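Local coordinates for protein 15-O-acetyltransferase (Fusarium sporotrichioides, PDB 3FOT) that transfers an acetyl group to the 15-oxygen of trichothecene intermediates in the biosynthesis of mycotoxins such as T-2 toxin, at residues Ile314-Leu319 against Val383-Ser388. Numbering follows the deposited sequence.
Sequences IVLALL and VRALES
No flat group takes part where Leu316 meets Ala385 and Leu386: the touching side chains are all aliphatic, with neither ring faces nor edges between them. The contact is helix-helix packing within the C-terminal half of a BAHD-superfamily acyltransferase. It joins helix 306-321 to helix 379-401. The backbones are nearest at Leu316 and Leu386, whose CA atoms lie 7.6 Å apart.

Leu316 does the reaching. Its CB points toward the other helix, and one branch, CD2, makes every close contact. This methyl lies against two consecutive residues, Ala385 and Leu386. It touches the short CB of Ala385 and, at roughly a right angle to that, the branch point of Leu386, with the CD2 methyl of Leu386 close by. The first torsion of Leu316 (chi1 -92°) is turned about 30° from a staggered value. In Leu386, CG stands opposite the carbonyl carbon and beside the backbone N (chi1 -71°), which brings its end closer to Leu316 than its CB direction suggests.

No hydrogen bond crosses the contact, and all three residues are buried. Phe513 of helix 500-516 and Val373 also touch Leu316. The substrate-binding His414 lies away from this contact. Leu316 CD2 lies 3.9 Å from Ala385 CB. The same methyl is 3.6 Å from Leu386 CG and 3.7 Å from Leu386 CD2.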
# COMPACT_ATOMS: atom_id res chain seq x y z
N ILE A 314 13.83 -4.08 -13.37
CA ILE A 314 13.51 -2.65 -13.48
C ILE A 314 14.72 -1.86 -13.98
O ILE A 314 14.60 -1.03 -14.90
CB ILE A 314 12.96 -2.11 -12.14
CG1 ILE A 314 11.53 -2.64 -11.97
CG2 ILE A 314 13.04 -0.57 -12.07
CD1 ILE A 314 10.95 -2.48 -10.54
N VAL A 315 15.86 -2.13 -13.36
CA VAL A 315 17.13 -1.47 -13.71
C VAL A 315 17.60 -1.85 -15.11
O VAL A 315 17.90 -0.97 -15.93
CB VAL A 315 18.18 -1.69 -12.61
CG1 VAL A 315 19.56 -1.20 -13.06
CG2 VAL A 315 17.75 -0.90 -11.38
N LEU A 316 17.58 -3.15 -15.43
CA LEU A 316 17.96 -3.57 -16.80
C LEU A 316 17.03 -2.98 -17.86
O LEU A 316 17.49 -2.57 -18.93
CB LEU A 316 18.01 -5.11 -16.93
CG LEU A 316 19.40 -5.76 -16.66
CD1 LEU A 316 19.97 -5.41 -15.31
CD2 LEU A 316 19.32 -7.28 -16.80
N ALA A 317 15.73 -2.92 -17.55
CA ALA A 317 14.76 -2.33 -18.49
C ALA A 317 15.03 -0.83 -18.66
O ALA A 317 14.92 -0.27 -19.75
CB ALA A 317 13.31 -2.57 -18.00
N LEU A 318 15.44 -0.18 -17.58
CA LEU A 318 15.78 1.24 -17.63
C LEU A 318 17.02 1.49 -18.50
O LEU A 318 17.02 2.38 -19.36
CB LEU A 318 16.00 1.78 -16.22
CG LEU A 318 16.46 3.24 -16.12
CD1 LEU A 318 15.32 4.11 -16.54
CD2 LEU A 318 16.89 3.52 -14.68
N LEU A 319 18.06 0.70 -18.26
CA LEU A 319 19.31 0.76 -19.03
C LEU A 319 19.07 0.46 -20.50
O LEU A 319 19.64 1.13 -21.38
CB LEU A 319 20.39 -0.17 -18.44
CG LEU A 319 20.88 0.14 -17.03
CD1 LEU A 319 21.76 -0.97 -16.48
CD2 LEU A 319 21.64 1.49 -16.99
N VAL A 383 21.04 -13.45 -17.68
CA VAL A 383 21.02 -14.08 -16.36
C VAL A 383 22.14 -13.52 -15.49
O VAL A 383 21.91 -13.19 -14.33
CB VAL A 383 21.14 -15.64 -16.50
CG1 VAL A 383 21.48 -16.34 -15.17
CG2 VAL A 383 19.86 -16.21 -17.09
N ARG A 384 23.33 -13.38 -16.07
CA ARG A 384 24.50 -12.93 -15.31
C ARG A 384 24.31 -11.48 -14.87
O ARG A 384 24.63 -11.13 -13.73
CB ARG A 384 25.81 -13.12 -16.10
CG ARG A 384 26.23 -14.60 -16.23
CD ARG A 384 27.64 -14.80 -16.86
NE ARG A 384 27.96 -16.22 -16.98
CZ ARG A 384 28.48 -16.97 -16.01
NH1 ARG A 384 28.74 -16.45 -14.81
NH2 ARG A 384 28.72 -18.26 -16.22
N ALA A 385 23.76 -10.67 -15.77
CA ALA A 385 23.47 -9.26 -15.49
C ALA A 385 22.41 -9.17 -14.37
O ALA A 385 22.58 -8.41 -13.40
CB ALA A 385 22.99 -8.55 -16.76
N LEU A 386 21.34 -9.95 -14.49
CA LEU A 386 20.31 -9.96 -13.44
C LEU A 386 20.88 -10.42 -12.11
O LEU A 386 20.57 -9.82 -11.08
CB LEU A 386 19.12 -10.84 -13.86
CG LEU A 386 18.27 -10.24 -14.97
CD1 LEU A 386 17.51 -11.36 -15.67
CD2 LEU A 386 17.30 -9.17 -14.40
N GLU A 387 21.70 -11.47 -12.12
CA GLU A 387 22.33 -11.98 -10.90
C GLU A 387 23.21 -10.90 -10.25
O GLU A 387 23.15 -10.69 -9.03
CB GLU A 387 23.15 -13.24 -11.18
CG GLU A 387 22.29 -14.47 -11.44
CD GLU A 387 23.07 -15.77 -11.44
OE1 GLU A 387 22.56 -16.75 -12.00
OE2 GLU A 387 24.16 -15.82 -10.85
N SER A 388 24.00 -10.20 -11.05
CA SER A 388 24.89 -9.13 -10.55
C SER A 388 24.07 -8.05 -9.86
O SER A 388 24.36 -7.62 -8.73
CB SER A 388 25.64 -8.50 -11.73
OG SER A 388 26.50 -7.45 -11.32